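Local structure of pleckstrin homology domain (3HSA) at residues 8-13 and 110-114. The protein is of unknown function but folds as a bacterial pleckstrin homology domain, the prokaryotic counterpart of the eukaryotic PH domain. Sequence-based numbering, arbitrary orientation.
With GOL (glycerol), chain F.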
loop_
_atom_site.group_PDB
_atom_site.type_symbol
_atom_site.label_atom_id
_atom_site.label_comp_id
_atom_site.label_asym_id
_atom_site.label_seq_id
_atom_site.Cartn_x
_atom_site.Cartn_y
_atom_site.Cartn_z
ATOM N N LEU A 8 26.933 -6.502 -28.737
ATOM C CA LEU A 8 26.312 -5.370 -29.418
ATOM C C LEU A 8 25.088 -4.825 -28.653
ATOM O O LEU A 8 24.971 -3.621 -28.472
ATOM C CB LEU A 8 25.934 -5.738 -30.868
ATOM C CG LEU A 8 24.990 -4.785 -31.618
ATOM C CD1 LEU A 8 25.568 -3.391 -31.656
ATOM C CD2 LEU A 8 24.683 -5.288 -32.999
HETATM N N MSE A 9 24.196 -5.694 -28.184
HETATM C CA MSE A 9 22.986 -5.237 -27.474
HETATM C C MSE A 9 23.346 -4.432 -26.240
HETATM O O MSE A 9 22.657 -3.510 -25.888
HETATM C CB MSE A 9 22.061 -6.395 -27.090
HETATM C CG MSE A 9 22.498 -7.226 -25.888
HETATM SE SE MSE A 9 21.173 -8.611 -25.436
HETATM C CE MSE A 9 20.894 -9.265 -27.249
ATOM N N GLY A 10 24.449 -4.792 -25.581
ATOM C CA GLY A 10 24.922 -4.032 -24.432
ATOM C C GLY A 10 25.431 -2.661 -24.855
ATOM O O GLY A 10 25.132 -1.674 -24.206
ATOM N N ASN A 11 26.206 -2.589 -25.945
ATOM C CA ASN A 11 26.669 -1.289 -26.425
ATOM C C ASN A 11 25.511 -0.401 -26.897
ATOM O O ASN A 11 25.570 0.826 -26.752
ATOM C CB ASN A 11 27.678 -1.443 -27.602
ATOM C CG ASN A 11 29.014 -2.070 -27.192
ATOM O OD1 ASN A 11 29.558 -2.942 -27.918
ATOM N ND2 ASN A 11 29.585 -1.596 -26.076
ATOM N N ALA A 12 24.462 -1.012 -27.466
ATOM C CA ALA A 12 23.358 -0.246 -28.081
ATOM C C ALA A 12 22.585 0.635 -27.079
ATOM O O ALA A 12 22.144 1.699 -27.438
ATOM C CB ALA A 12 22.376 -1.181 -28.849
ATOM N N SER A 13 22.448 0.194 -25.836
ATOM C CA SER A 13 21.759 0.979 -24.802
ATOM C C SER A 13 22.706 1.477 -23.696
ATOM O O SER A 13 22.256 1.906 -22.638
ATOM C CB SER A 13 20.601 0.183 -24.178
ATOM O OG SER A 13 20.819 -1.202 -24.111
ATOM N N GLY A 110 17.425 -4.987 -30.331
ATOM C CA GLY A 110 18.702 -4.353 -30.698
ATOM C C GLY A 110 19.394 -3.786 -29.458
ATOM O O GLY A 110 20.624 -3.651 -29.416
ATOM N N THR A 111 18.598 -3.441 -28.451
ATOM C CA THR A 111 19.110 -2.955 -27.166
ATOM C C THR A 111 19.019 -4.069 -26.134
ATOM O O THR A 111 18.515 -5.156 -26.442
ATOM C CB THR A 111 18.352 -1.664 -26.693
ATOM O OG1 THR A 111 16.974 -1.947 -26.425
ATOM C CG2 THR A 111 18.452 -0.599 -27.771
ATOM N N ASP A 112 19.523 -3.809 -24.917
ATOM C CA ASP A 112 19.592 -4.808 -23.870
ATOM C C ASP A 112 18.234 -4.984 -23.177
ATOM O O ASP A 112 18.058 -4.610 -22.016
ATOM C CB ASP A 112 20.723 -4.455 -22.858
ATOM C CG ASP A 112 21.171 -5.667 -22.018
ATOM O OD1 ASP A 112 20.608 -6.783 -22.178
ATOM O OD2 ASP A 112 22.073 -5.473 -21.173
ATOM N N VAL A 113 17.299 -5.603 -23.898
ATOM C CA VAL A 113 15.921 -5.765 -23.460
ATOM C C VAL A 113 15.835 -6.814 -22.369
ATOM O O VAL A 113 15.132 -6.606 -21.349
ATOM C CB VAL A 113 14.996 -6.152 -24.663
ATOM C CG1 VAL A 113 13.559 -6.453 -24.217
ATOM C CG2 VAL A 113 15.009 -5.042 -25.683
ATOM N N VAL A 114 16.563 -7.921 -22.572
ATOM C CA VAL A 114 16.639 -8.983 -21.576
ATOM C C VAL A 114 17.347 -8.461 -20.327
ATOM O O VAL A 114 16.918 -8.723 -19.191
ATOM C CB VAL A 114 17.327 -10.281 -22.127
ATOM C CG1 VAL A 114 16.612 -10.747 -23.384
ATOM C CG2 VAL A 114 18.824 -10.071 -22.391
HETATM C C1 GOL F . 23.482 -1.038 -21.211
HETATM O O1 GOL F . 23.085 -1.319 -22.539
HETATM C C2 GOL F . 23.283 -2.316 -20.394
HETATM O O2 GOL F . 24.040 -3.363 -20.973
HETATM C C3 GOL F . 23.572 -2.127 -18.893
HETATM O O3 GOL F . 24.936 -1.849 -18.589
#
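S13 meets D112 where the segment carrying the N-terminal helix 6-12 of this bacterial PH domain lies against the start of helix 113-116, and a single hydroxyl takes the N-H of the N-cap residue and so ties the two segments together. The backbone N of D112, that N-cap residue and the centre of an inverse gamma turn, gives S13 OG a nearly straight hydrogen bond of 3.0 Å (169°). S13 OG in turn donates to O1 of a bound glycerol, probably from the crystallisation liquor, and lies 3.6 Å from CB of T111. With an alanine here the N-H of D112 would probably lose its acceptor, and glycerol O1 the hydroxyl that donates to it. In D112, CG anti to the backbone N (chi1 -161°) carries the carboxylate to the glycerol and toward the start of helix 113-116, and the two oxygens part company: OD1 turns back to the N of G115 in a weak capping bond, and OD2 accepts from glycerol O2 at 2.9 Å. The side chains of selenomethionine M9 and D112 are inclined to each other; in the conformers described here, SE of M9 lies 3.8 Å from OD1 of D112 and meets the CG2 methyl of V114, whose side chain it crosses at about a right angle. The carbonyl of G110 receives a CA-H...O contact from M9 and lies close to the methyl of A12, whose CB also faces T111 CG2. M40 packs on both S13 and T111. Glycerol O1, besides taking the proton of S13 OG, gives its own to the carbonyl O of G10 at 2.7 Å.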